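CyaB (Pseudomonas aeruginosa, PDB 3R5G) probably makes cyclic AMP from ATP as a membrane-bound adenylyl cyclase, represented here by its class III catalytic domain alone. Local coordinates at residues 9-14 / 76-81; 13-18 / 60-65; 53-58 / 132-137; 84-89 / 190-195; 112-117 / 152-157. All coordinates share one frame; numbering follows the deposited sequence.

Contact 1 of 5, residues 9-14 / 76-81; sequences KLTVFF and KDAVAA
T11 of the 9-14 strand is set against A78 and A81, one turn apart on the helix that holds 76-81. Strand and helix run almost parallel, their short axes 6° apart and 7.9 Å from each other, and the CA-CB bond of T11 points at the helix. At the start of the side chain, T11 CB lies 4.0 Å from A78 CA. There it forks. CG2, anti to the backbone N and beside the carbonyl carbon, reaches the methyl of A81: T11 CG2 to A81 CB is 3.4 Å, tighter than normal carbon-carbon contact. OG1 takes the other branch, beside the backbone N (chi1 -65°), and settles on A78, where T11 OG1 lies 3.5 Å from A78 CB. That touch is only van der Waals, because the hydroxyl makes its hydrogen bond with T116 OG1 on the neighbouring strand 109-116. Farther along, F13 comes near the helix more loosely, its CD1 4.4 Å from A81 O. At the opposite end a water spans the gap, giving one proton to K9 O at 2.8 Å and one to D77 OD2, also at 2.8 Å; the D77 carboxylate is held besides by T71 OG1 and Q72 N. Two alanines let helix 74-100 lie close on the sheet of this ferredoxin-like core. No direct hydrogen bond links the two segments, so the contact rests on shape fit between small side chains, with the threonine's polar end satisfied within the sheet and a water bridging K9 to D77 at one end.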
# COMPACT_ATOMS: atom_id res chain seq x y z
N LYS A 9 -8.21 1.67 20.05
CA LYS A 9 -8.77 2.86 19.26
C LYS A 9 -7.52 3.64 18.84
O LYS A 9 -6.74 4.09 19.69
CB LYS A 9 -9.63 3.68 20.16
CG LYS A 9 -10.26 4.85 19.26
CD LYS A 9 -11.33 5.51 20.04
CE LYS A 9 -12.66 4.83 19.90
NZ LYS A 9 -13.66 5.77 20.55
N LEU A 10 -7.32 3.80 17.54
CA LEU A 10 -6.22 4.54 16.97
C LEU A 10 -6.76 5.61 16.04
O LEU A 10 -7.84 5.47 15.51
CB LEU A 10 -5.33 3.64 16.17
CG LEU A 10 -4.81 2.36 16.82
CD1 LEU A 10 -3.92 1.64 15.82
CD2 LEU A 10 -4.00 2.71 18.00
N THR A 11 -5.96 6.67 15.84
CA THR A 11 -6.14 7.55 14.65
C THR A 11 -5.04 7.15 13.69
O THR A 11 -3.83 7.12 14.02
CB THR A 11 -6.17 9.02 15.06
OG1 THR A 11 -7.31 9.28 15.86
CG2 THR A 11 -6.31 9.93 13.75
N VAL A 12 -5.45 6.90 12.47
CA VAL A 12 -4.58 6.39 11.41
C VAL A 12 -4.49 7.37 10.25
O VAL A 12 -5.53 7.93 9.85
CB VAL A 12 -5.10 5.01 10.81
CG1 VAL A 12 -4.22 4.52 9.70
CG2 VAL A 12 -5.30 4.00 11.97
N PHE A 13 -3.27 7.68 9.79
CA PHE A 13 -2.98 8.73 8.82
C PHE A 13 -2.27 8.07 7.64
O PHE A 13 -1.31 7.28 7.83
CB PHE A 13 -2.00 9.71 9.54
CG PHE A 13 -1.36 10.65 8.61
CD1 PHE A 13 -1.90 11.97 8.50
CD2 PHE A 13 -0.23 10.30 7.83
CE1 PHE A 13 -1.28 12.90 7.66
CE2 PHE A 13 0.39 11.28 6.93
CZ PHE A 13 -0.14 12.57 6.85
N PHE A 14 -2.75 8.40 6.42
CA PHE A 14 -2.04 8.09 5.23
C PHE A 14 -1.82 9.30 4.40
O PHE A 14 -2.72 10.15 4.32
CB PHE A 14 -2.83 7.08 4.31
CG PHE A 14 -2.84 5.65 4.81
CD1 PHE A 14 -3.72 5.25 5.73
CD2 PHE A 14 -1.86 4.74 4.35
CE1 PHE A 14 -3.78 3.90 6.14
CE2 PHE A 14 -1.83 3.43 4.87
CZ PHE A 14 -2.86 3.00 5.70
N LYS A 76 -6.93 13.66 22.17
CA LYS A 76 -5.60 14.19 21.89
C LYS A 76 -4.84 13.40 20.85
O LYS A 76 -4.10 13.99 20.08
CB LYS A 76 -4.70 14.30 23.18
CG LYS A 76 -5.16 15.43 24.06
CD LYS A 76 -4.15 15.49 25.30
CE LYS A 76 -4.68 16.31 26.44
NZ LYS A 76 -5.20 17.66 26.06
N ASP A 77 -5.10 12.11 20.73
CA ASP A 77 -4.43 11.33 19.69
C ASP A 77 -4.91 11.83 18.29
O ASP A 77 -4.12 11.96 17.38
CB ASP A 77 -4.67 9.80 19.81
CG ASP A 77 -4.03 9.15 21.03
OD1 ASP A 77 -3.10 9.71 21.62
OD2 ASP A 77 -4.45 8.05 21.37
N ALA A 78 -6.20 12.04 18.21
CA ALA A 78 -6.78 12.54 16.92
C ALA A 78 -6.34 13.96 16.65
O ALA A 78 -5.98 14.26 15.48
CB ALA A 78 -8.31 12.47 17.00
N VAL A 79 -6.39 14.85 17.65
CA VAL A 79 -5.88 16.20 17.43
C VAL A 79 -4.40 16.14 16.98
O VAL A 79 -3.98 16.90 16.09
CB VAL A 79 -6.02 17.04 18.67
CG1 VAL A 79 -5.31 18.39 18.57
CG2 VAL A 79 -7.54 17.26 18.88
N ALA A 80 -3.58 15.27 17.64
CA ALA A 80 -2.20 15.20 17.24
C ALA A 80 -1.98 14.75 15.76
O ALA A 80 -1.18 15.36 14.99
CB ALA A 80 -1.44 14.24 18.21
N ALA A 81 -2.81 13.74 15.34
CA ALA A 81 -2.64 13.23 13.99
C ALA A 81 -3.04 14.36 13.02
O ALA A 81 -2.39 14.52 12.02
CB ALA A 81 -3.61 12.05 13.78
O HOH W 1 -6.65 6.85 20.17

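Contact 2 of 5, residues 13-18 / 60-65; sequences FFSDIR and DCVMVF
F14 sets its CG beside the backbone N (chi1 -74°) and M63 runs out fully extended from a CG anti to its own N (chi1 -178°), which lays the two side chains alongside each other, pointing the same way. They form a non-hydrogen-bonded pair between the two central antiparallel strands of the ferredoxin-like core of a class III cyclase. M63 CG sits off-centre against the ring, 4.0 Å from the F14 centroid in a CH-pi contact, while SD makes an oblique Met-aromatic approach. Beside CD2, C61 SG meets the ring at its edge, 4.1 Å from F14 CD2. F13, S15, V62 and V64 point to the opposite face. Here S15 OG rests 3.4 Å from V62 CB, and F13 CD2 is 4.1 Å from V64 CG2. Paired bonds between F13 and V64, and between S15 and V62, hold the register, with F13 N to V64 O at 2.8 Å.

At the end of the pairing D16 and D60 bring their carboxylates near each other, in the positions where the family carries its two metal-binding aspartates; both probably serve that role here. D16 OD1 is 4.5 Å from D60 OD2. D16 is steadied by R111 through OD2 and, more weakly, by R18 NE through OD1. A water joins S15 OG to D60 O. D60 points at the neighbouring strand and accepts the backbone N-H of I17: I17 N to D60 OD2 is 3.0 Å, taken on the anti lone pair.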
# COMPACT_ATOMS: atom_id res chain seq x y z
N PHE A 13 -3.27 7.68 9.79
CA PHE A 13 -2.98 8.73 8.82
C PHE A 13 -2.27 8.07 7.64
O PHE A 13 -1.31 7.28 7.83
CB PHE A 13 -2.00 9.71 9.54
CG PHE A 13 -1.36 10.65 8.61
CD1 PHE A 13 -1.90 11.97 8.50
CD2 PHE A 13 -0.23 10.30 7.83
CE1 PHE A 13 -1.28 12.90 7.66
CE2 PHE A 13 0.39 11.28 6.93
CZ PHE A 13 -0.14 12.57 6.85
N PHE A 14 -2.75 8.40 6.42
CA PHE A 14 -2.04 8.09 5.23
C PHE A 14 -1.82 9.30 4.40
O PHE A 14 -2.72 10.15 4.32
CB PHE A 14 -2.83 7.08 4.31
CG PHE A 14 -2.84 5.65 4.81
CD1 PHE A 14 -3.72 5.25 5.73
CD2 PHE A 14 -1.86 4.74 4.35
CE1 PHE A 14 -3.78 3.90 6.14
CE2 PHE A 14 -1.83 3.43 4.87
CZ PHE A 14 -2.86 3.00 5.70
N SER A 15 -0.71 9.37 3.72
CA SER A 15 -0.51 10.46 2.75
C SER A 15 0.23 10.00 1.54
O SER A 15 0.91 8.99 1.57
CB SER A 15 0.26 11.61 3.36
OG SER A 15 1.63 11.20 3.71
N ASP A 16 0.10 10.75 0.44
CA ASP A 16 1.02 10.53 -0.67
C ASP A 16 1.24 11.85 -1.39
O ASP A 16 0.58 12.88 -1.05
CB ASP A 16 0.50 9.45 -1.65
CG ASP A 16 -0.72 9.86 -2.42
OD1 ASP A 16 -0.75 10.89 -3.08
OD2 ASP A 16 -1.72 9.11 -2.33
N ILE A 17 2.17 11.86 -2.35
CA ILE A 17 2.42 13.08 -3.13
C ILE A 17 1.79 13.00 -4.51
O ILE A 17 2.18 12.16 -5.34
CB ILE A 17 3.92 13.34 -3.30
CG1 ILE A 17 4.58 13.38 -1.96
CG2 ILE A 17 4.14 14.58 -4.05
CD1 ILE A 17 6.16 13.23 -2.11
N ARG A 18 0.79 13.82 -4.80
CA ARG A 18 0.21 13.83 -6.16
C ARG A 18 1.22 14.48 -7.07
O ARG A 18 1.81 15.49 -6.72
CB ARG A 18 -1.12 14.62 -6.17
CG ARG A 18 -2.24 13.96 -5.39
CD ARG A 18 -2.69 12.74 -6.13
NE ARG A 18 -1.81 11.61 -5.84
CZ ARG A 18 -1.94 10.42 -6.41
NH1 ARG A 18 -1.10 9.39 -6.12
NH2 ARG A 18 -2.90 10.27 -7.29
N ASP A 60 6.35 6.92 -1.96
CA ASP A 60 6.09 8.25 -1.36
C ASP A 60 4.91 8.19 -0.40
O ASP A 60 4.65 9.21 0.24
CB ASP A 60 5.73 9.26 -2.45
CG ASP A 60 4.56 8.78 -3.34
OD1 ASP A 60 4.56 7.65 -3.82
OD2 ASP A 60 3.55 9.51 -3.54
N CYS A 61 4.25 7.04 -0.31
CA CYS A 61 3.17 6.91 0.66
C CYS A 61 3.65 6.76 2.11
O CYS A 61 4.55 5.95 2.36
CB CYS A 61 2.35 5.70 0.31
SG CYS A 61 0.89 5.48 1.44
N VAL A 62 3.15 7.58 3.04
CA VAL A 62 3.52 7.53 4.43
C VAL A 62 2.34 7.10 5.29
O VAL A 62 1.21 7.56 5.11
CB VAL A 62 3.87 8.92 4.89
CG1 VAL A 62 4.04 9.10 6.38
CG2 VAL A 62 5.14 9.46 4.19
N MET A 63 2.49 6.16 6.22
CA MET A 63 1.47 5.68 7.11
C MET A 63 1.94 5.93 8.54
O MET A 63 3.09 5.55 8.87
CB MET A 63 1.36 4.19 6.86
CG MET A 63 0.36 3.55 7.64
SD MET A 63 0.40 1.70 7.36
CE MET A 63 -0.70 1.29 8.69
N VAL A 64 1.15 6.61 9.34
CA VAL A 64 1.47 6.96 10.74
C VAL A 64 0.26 6.65 11.56
O VAL A 64 -0.88 6.82 11.05
CB VAL A 64 1.84 8.44 10.87
CG1 VAL A 64 2.14 8.84 12.35
CG2 VAL A 64 2.97 8.81 9.85
N PHE A 65 0.42 6.12 12.78
CA PHE A 65 -0.73 6.00 13.62
C PHE A 65 -0.53 6.55 15.00
O PHE A 65 0.65 6.66 15.46
CB PHE A 65 -1.28 4.57 13.62
CG PHE A 65 -0.26 3.53 14.08
CD1 PHE A 65 -0.16 3.19 15.43
CD2 PHE A 65 0.47 2.87 13.16
CE1 PHE A 65 0.74 2.10 15.82
CE2 PHE A 65 1.38 1.79 13.51
CZ PHE A 65 1.52 1.46 14.87
O HOH W 2 3.33 11.15 1.48
O HOH W 3 1.77 9.34 -5.17

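Contact 3 of 5, residues 53-58 / 132-137; sequences TIDKFV and YTIIGR
D55 and T133 bury the most surface here, meeting where two strands of the cyclase sheet pass almost at right angles (83°). K56 and T133 match the lysine-threonine pair that recognises the adenine base in class III adenylyl cyclases, so these two probably line the base pocket, with D55 holding both. D55 sends CG anti to the backbone N (chi1 -177°), carrying its carboxylate across to the threonine hydroxyl. T133 OG1 donates to D55 OD2 at 2.5 Å, a very short bond, and the same oxygen lies 3.2 Å from T133 CB. The two side chains cross obliquely. The hydroxyl of Y132 is hydrogen-bonded to D68. A water lies 2.7 Å from Y132 O and 2.8 Å from D55 O, in the gap between the strands. The second subunit closes in on this region: its R129 makes a weak hydrogen bond to D55 O, and its F57 packs on K56, as expected of a site formed at a dimer interface. K56, bent in its outer half, curls back onto its neighbour, and NZ makes a salt bridge to D55 OD1, 2.7 Å away, from above the carboxylate plane.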
# COMPACT_ATOMS: atom_id res chain seq x y z
N THR A 53 3.43 7.24 15.58
CA THR A 53 4.19 6.05 15.33
C THR A 53 4.25 5.82 13.86
O THR A 53 3.24 5.60 13.17
CB THR A 53 3.47 4.82 16.01
OG1 THR A 53 3.29 5.03 17.46
CG2 THR A 53 4.19 3.46 15.64
N ILE A 54 5.43 5.93 13.31
CA ILE A 54 5.66 5.75 11.89
C ILE A 54 5.60 4.29 11.57
O ILE A 54 6.40 3.47 12.13
CB ILE A 54 6.95 6.41 11.37
CG1 ILE A 54 6.93 7.86 11.77
CG2 ILE A 54 7.02 6.21 9.89
CD1 ILE A 54 8.33 8.53 11.66
N ASP A 55 4.71 3.94 10.66
CA ASP A 55 4.53 2.52 10.40
C ASP A 55 5.43 2.09 9.32
O ASP A 55 6.26 1.17 9.49
CB ASP A 55 3.11 2.16 10.03
CG ASP A 55 2.95 0.65 9.84
OD1 ASP A 55 3.73 0.04 9.06
OD2 ASP A 55 2.01 0.12 10.44
N LYS A 56 5.31 2.72 8.18
CA LYS A 56 6.10 2.34 7.02
C LYS A 56 5.91 3.40 5.98
O LYS A 56 4.98 4.31 6.06
CB LYS A 56 5.68 0.98 6.43
CG LYS A 56 4.24 1.04 5.86
CD LYS A 56 3.79 -0.24 5.19
CE LYS A 56 4.06 -1.47 6.06
NZ LYS A 56 2.97 -1.63 7.03
N PHE A 57 6.84 3.34 5.05
CA PHE A 57 6.74 4.05 3.83
C PHE A 57 6.59 3.03 2.70
O PHE A 57 7.22 1.91 2.68
CB PHE A 57 7.97 4.92 3.53
CG PHE A 57 8.40 5.78 4.67
CD1 PHE A 57 9.72 5.74 5.09
CD2 PHE A 57 7.52 6.62 5.34
CE1 PHE A 57 10.12 6.55 6.17
CE2 PHE A 57 7.90 7.44 6.36
CZ PHE A 57 9.26 7.42 6.79
N VAL A 58 5.74 3.37 1.75
CA VAL A 58 5.58 2.59 0.53
C VAL A 58 5.81 3.54 -0.62
O VAL A 58 4.89 4.28 -1.02
CB VAL A 58 4.24 1.90 0.44
CG1 VAL A 58 4.18 1.04 -0.83
CG2 VAL A 58 4.01 1.02 1.70
N TYR A 132 5.98 -4.66 13.33
CA TYR A 132 4.94 -4.21 14.26
C TYR A 132 4.07 -3.21 13.50
O TYR A 132 4.60 -2.23 12.97
CB TYR A 132 5.68 -3.40 15.36
CG TYR A 132 4.79 -3.05 16.43
CD1 TYR A 132 4.45 -3.99 17.43
CD2 TYR A 132 4.19 -1.80 16.45
CE1 TYR A 132 3.60 -3.66 18.44
CE2 TYR A 132 3.37 -1.44 17.46
CZ TYR A 132 3.03 -2.35 18.47
OH TYR A 132 2.21 -2.10 19.51
N THR A 133 2.78 -3.52 13.35
CA THR A 133 1.94 -2.72 12.40
C THR A 133 0.48 -2.94 12.75
O THR A 133 0.16 -3.51 13.79
CB THR A 133 2.30 -3.05 10.96
OG1 THR A 133 1.53 -2.26 10.00
CG2 THR A 133 2.10 -4.55 10.71
N ILE A 134 -0.47 -2.43 11.94
CA ILE A 134 -1.89 -2.45 12.28
C ILE A 134 -2.65 -2.89 11.06
O ILE A 134 -2.19 -2.69 9.89
CB ILE A 134 -2.37 -0.99 12.70
CG1 ILE A 134 -1.99 0.06 11.61
CG2 ILE A 134 -1.60 -0.60 14.03
CD1 ILE A 134 -2.67 1.52 11.91
N ILE A 135 -3.79 -3.49 11.36
CA ILE A 135 -4.71 -3.94 10.30
C ILE A 135 -6.17 -3.73 10.75
O ILE A 135 -6.48 -3.61 11.95
CB ILE A 135 -4.44 -5.43 9.99
CG1 ILE A 135 -4.75 -6.31 11.20
CG2 ILE A 135 -3.08 -5.69 9.46
CD1 ILE A 135 -4.56 -7.91 10.93
N GLY A 136 -7.12 -3.75 9.80
CA GLY A 136 -8.51 -3.68 10.14
C GLY A 136 -9.24 -2.76 9.18
O GLY A 136 -8.60 -1.99 8.38
N ARG A 137 -10.55 -2.90 9.15
CA ARG A 137 -11.41 -2.00 8.35
C ARG A 137 -11.13 -0.51 8.54
O ARG A 137 -11.22 0.26 7.58
CB ARG A 137 -12.87 -2.34 8.63
CG ARG A 137 -13.92 -1.64 7.87
CD ARG A 137 -15.31 -2.30 8.26
NE ARG A 137 -15.84 -1.92 9.57
CZ ARG A 137 -17.13 -1.61 9.80
NH1 ARG A 137 -18.03 -1.60 8.81
NH2 ARG A 137 -17.55 -1.28 11.04
O HOH W 4 5.87 -1.37 10.70
O HOH W 5 1.09 -3.09 7.57

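Contact 4 of 5, residues 84-89 / 190-195; sequences MGIAMR and VVDSRR
R89 NH2 makes two hydrogen bonds at once, one to D192 OD1 at 2.8 Å within a salt bridge and one, nearly straight at 170°, to V190 O at 3.1 Å. Both acceptors lie at the edge of the guanidinium, close to its plane, yet NH2 stands above the planes of both acceptor groups: the D192 carboxylate, turned 58° from the guanidinium, and the V190 carbonyl. Two waters add to the grip at the guanidinium edge. The first accepts from R89 NE and donates to D192 OD2 and to I86 O, tying the far carboxylate oxygen back to the helix; the second accepts from R89 NH1 and donates to V190 O at 2.7 Å. NH1 also bonds to G152 O. This many partners fixes the rotation of the group, and a bend at chi3 (65°) brings it round to them. Further in, I86 does the packing. Its CG2 slides past D192 in the opposite direction, 3.4 Å from D192 OD1, while CD1 meets V190 CG1 at 3.7 Å, the two side chains crossing at about a right angle. I154 of the neighbouring strand lies against I86, R89 and V190 alike. A helix of the ferredoxin-like core thus grips the chain where it leaves strand 185-190: an arginine held by a strand-end carbonyl and an aspartate, over aliphatic packing, at the helix-to-sheet boundary of the cyclase domain.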
# COMPACT_ATOMS: atom_id res chain seq x y z
N MET A 84 -0.51 17.13 12.93
CA MET A 84 0.65 16.69 12.17
C MET A 84 0.40 16.87 10.67
O MET A 84 1.26 17.41 9.93
CB MET A 84 0.89 15.25 12.58
CG MET A 84 2.02 14.65 11.79
SD MET A 84 2.15 12.86 11.80
CE MET A 84 0.65 12.56 10.78
N GLY A 85 -0.79 16.48 10.23
CA GLY A 85 -1.07 16.67 8.80
C GLY A 85 -1.08 18.12 8.37
O GLY A 85 -0.53 18.42 7.30
N ILE A 86 -1.65 19.01 9.20
CA ILE A 86 -1.63 20.44 8.92
C ILE A 86 -0.18 20.93 8.75
O ILE A 86 0.17 21.67 7.81
CB ILE A 86 -2.36 21.23 9.94
CG1 ILE A 86 -3.90 20.98 9.80
CG2 ILE A 86 -2.00 22.75 9.88
CD1 ILE A 86 -4.70 21.42 11.04
N ALA A 87 0.65 20.46 9.72
CA ALA A 87 2.02 20.83 9.67
C ALA A 87 2.77 20.32 8.48
O ALA A 87 3.68 21.01 7.93
CB ALA A 87 2.68 20.34 11.01
N MET A 88 2.53 19.08 8.03
CA MET A 88 3.15 18.53 6.86
C MET A 88 2.73 19.31 5.63
O MET A 88 3.58 19.53 4.76
CB MET A 88 2.77 17.05 6.71
CG MET A 88 3.38 16.16 7.81
SD MET A 88 2.73 14.49 7.64
CE MET A 88 3.96 13.59 8.61
N ARG A 89 1.45 19.66 5.55
CA ARG A 89 0.99 20.42 4.35
C ARG A 89 1.70 21.78 4.33
O ARG A 89 2.07 22.25 3.19
CB ARG A 89 -0.52 20.53 4.46
CG ARG A 89 -1.11 21.34 3.31
CD ARG A 89 -2.61 21.17 3.15
NE ARG A 89 -3.26 21.72 4.34
CZ ARG A 89 -4.60 21.59 4.58
NH1 ARG A 89 -5.34 20.94 3.64
NH2 ARG A 89 -5.17 22.10 5.65
N VAL A 190 -10.04 19.41 6.37
CA VAL A 190 -9.46 20.15 7.46
C VAL A 190 -8.85 21.44 6.92
O VAL A 190 -8.16 21.45 5.88
CB VAL A 190 -8.32 19.25 8.09
CG1 VAL A 190 -7.57 20.10 9.10
CG2 VAL A 190 -8.92 18.15 8.84
N VAL A 191 -9.21 22.54 7.58
CA VAL A 191 -8.87 23.88 7.12
C VAL A 191 -7.97 24.53 8.19
O VAL A 191 -8.26 24.47 9.38
CB VAL A 191 -10.15 24.71 6.95
CG1 VAL A 191 -9.86 26.17 6.62
CG2 VAL A 191 -10.97 24.09 5.86
N ASP A 192 -6.88 25.11 7.76
CA ASP A 192 -5.96 25.70 8.72
C ASP A 192 -6.59 26.87 9.35
O ASP A 192 -7.37 27.63 8.71
CB ASP A 192 -4.78 26.23 7.91
CG ASP A 192 -3.86 25.09 7.44
OD1 ASP A 192 -4.22 23.91 7.59
OD2 ASP A 192 -2.74 25.39 6.97
N SER A 193 -6.31 27.11 10.60
CA SER A 193 -6.89 28.24 11.31
C SER A 193 -5.95 28.75 12.37
O SER A 193 -4.78 28.19 12.54
CB SER A 193 -8.28 27.92 11.92
OG SER A 193 -8.27 26.90 12.94
N ARG A 194 -6.44 29.79 13.09
CA ARG A 194 -5.47 30.54 13.86
C ARG A 194 -4.91 29.67 14.98
O ARG A 194 -3.72 29.83 15.30
CB ARG A 194 -5.99 31.94 14.40
CG ARG A 194 -5.64 33.19 13.46
CD ARG A 194 -6.68 33.26 12.34
NE ARG A 194 -7.76 32.43 12.87
CZ ARG A 194 -8.50 31.53 12.23
NH1 ARG A 194 -9.38 30.85 12.95
NH2 ARG A 194 -8.39 31.30 10.92
N ARG A 195 -5.67 28.74 15.52
CA ARG A 195 -5.28 28.08 16.76
C ARG A 195 -4.55 26.77 16.48
O ARG A 195 -4.35 26.00 17.41
CB ARG A 195 -6.46 27.78 17.64
CG ARG A 195 -7.31 29.05 17.82
CD ARG A 195 -6.81 29.67 19.02
NE ARG A 195 -7.05 28.78 20.16
CZ ARG A 195 -6.27 28.67 21.25
NH1 ARG A 195 -5.07 29.32 21.39
NH2 ARG A 195 -6.64 27.82 22.19
O HOH W 6 -1.64 23.19 6.27
O HOH W 7 -8.20 20.11 3.52

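Contact 5 of 5, residues 112-117 / 152-157; sequences MGINTG and GEILIS
M112 and I154 lie side by side in a parallel strand pair that extends the ferredoxin-like sheet of the cyclase domain past its strand 109-116. M112 CE and I154 CG1 are 3.8 Å apart, with SD touching the same carbon. I114 follows on this face: its CD1 sits 3.8 Å from I154 CG2, and its CB meets I156 CG2 at 3.9 Å. Helix 74-100 supplies I86, R89 and V82 against M112, I114 and I154, while I156 rests on Y161 and I164 of helix 158-164. The backbones keep that register through four bonds, M112 N to E153 O, L155 N to M112 O, I114 N to L155 O and S157 N to I114 O; the second of these is almost straight (177°) at 2.9 Å. E153 is placed from outside by its salt bridge to K173 and its bond to Q189. At the far end S157 starts helix 158-164 as its N-cap, and N115, itself held through ND2 by E138, sits next to it. CG of N115 is anti to the backbone N (chi1 175°), so the amide reaches across the strands, and OD1 takes the proton of S157 OG at 2.7 Å on a lone pair in the carbonyl plane.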
# COMPACT_ATOMS: atom_id res chain seq x y z
N MET A 112 -3.90 13.73 1.99
CA MET A 112 -3.97 12.97 3.24
C MET A 112 -5.34 12.47 3.56
O MET A 112 -6.32 13.20 3.28
CB MET A 112 -3.52 13.90 4.42
CG MET A 112 -2.13 14.44 4.13
SD MET A 112 -1.65 15.61 5.45
CE MET A 112 -1.30 16.91 4.44
N GLY A 113 -5.41 11.31 4.22
CA GLY A 113 -6.64 10.74 4.69
C GLY A 113 -6.47 10.34 6.16
O GLY A 113 -5.38 9.76 6.43
N ILE A 114 -7.44 10.55 7.02
CA ILE A 114 -7.27 10.27 8.47
C ILE A 114 -8.56 9.67 8.92
O ILE A 114 -9.64 10.25 8.63
CB ILE A 114 -6.89 11.55 9.23
CG1 ILE A 114 -5.63 12.12 8.61
CG2 ILE A 114 -6.73 11.21 10.70
CD1 ILE A 114 -5.23 13.50 9.27
N ASN A 115 -8.51 8.60 9.71
CA ASN A 115 -9.70 8.04 10.29
C ASN A 115 -9.38 7.60 11.67
O ASN A 115 -8.22 7.24 11.96
CB ASN A 115 -10.14 6.83 9.42
CG ASN A 115 -11.34 6.08 10.01
OD1 ASN A 115 -12.36 6.70 10.37
ND2 ASN A 115 -11.19 4.77 10.19
N THR A 116 -10.33 7.48 12.55
CA THR A 116 -10.17 7.02 13.93
C THR A 116 -11.14 5.88 14.17
O THR A 116 -12.27 5.91 13.75
CB THR A 116 -10.56 8.13 14.85
OG1 THR A 116 -9.76 9.30 14.60
CG2 THR A 116 -10.47 7.74 16.40
N GLY A 117 -10.66 4.81 14.77
CA GLY A 117 -11.53 3.66 15.14
C GLY A 117 -10.67 2.53 15.65
O GLY A 117 -9.43 2.64 15.77
N GLY A 152 -3.58 18.56 -1.96
CA GLY A 152 -3.64 19.62 -1.01
C GLY A 152 -4.68 19.51 0.08
O GLY A 152 -4.79 20.47 0.88
N GLU A 153 -5.41 18.43 0.07
CA GLU A 153 -6.58 18.28 0.97
C GLU A 153 -6.23 17.26 2.05
O GLU A 153 -5.40 16.31 1.82
CB GLU A 153 -7.71 17.70 0.12
CG GLU A 153 -9.04 17.62 0.71
CD GLU A 153 -10.08 17.31 -0.40
OE1 GLU A 153 -10.02 16.28 -1.04
OE2 GLU A 153 -10.98 18.14 -0.62
N ILE A 154 -6.77 17.51 3.23
CA ILE A 154 -6.74 16.55 4.29
C ILE A 154 -8.19 16.16 4.50
O ILE A 154 -9.05 16.97 5.00
CB ILE A 154 -6.24 17.20 5.58
CG1 ILE A 154 -4.88 17.69 5.35
CG2 ILE A 154 -6.26 16.16 6.72
CD1 ILE A 154 -4.24 18.50 6.56
N LEU A 155 -8.46 14.91 4.24
CA LEU A 155 -9.84 14.40 4.41
C LEU A 155 -9.95 13.55 5.64
O LEU A 155 -9.06 12.66 5.86
CB LEU A 155 -10.32 13.51 3.25
CG LEU A 155 -10.55 14.22 1.92
CD1 LEU A 155 -11.29 13.25 0.95
CD2 LEU A 155 -11.51 15.38 2.17
N ILE A 156 -10.95 13.71 6.51
CA ILE A 156 -11.08 12.92 7.70
C ILE A 156 -12.51 12.36 7.76
O ILE A 156 -13.46 12.92 7.12
CB ILE A 156 -10.85 13.82 8.95
CG1 ILE A 156 -11.90 14.95 9.17
CG2 ILE A 156 -9.46 14.41 8.84
CD1 ILE A 156 -11.80 15.67 10.52
N SER A 157 -12.70 11.32 8.51
CA SER A 157 -14.03 10.73 8.74
C SER A 157 -14.73 11.45 9.85
O SER A 157 -14.22 12.32 10.58
CB SER A 157 -13.82 9.27 9.07
OG SER A 157 -13.20 9.22 10.38

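Overall arrangement
Contacts 1, 2 and 5 are buried: contact 2 pairs strand 6-18 with 61-66, contact 5 continues the sheet from 109-116, its neighbour on the other edge, and contact 1 lays helix 74-100 along strand 6-18. Contact 4 uses that helix too and is the one only partly buried, so salt bridge and water count for more there than in the hydroxyl-and-methyl fit of contact 1. F13 serves contacts 1 and 2. Contact 3, about 23 Å from contact 4 between centres, is also buried, but polar and next to the second subunit. The probable metal and base sites fall in contacts 2 and 3, whose strands 61-66 and 53-58 are neighbours.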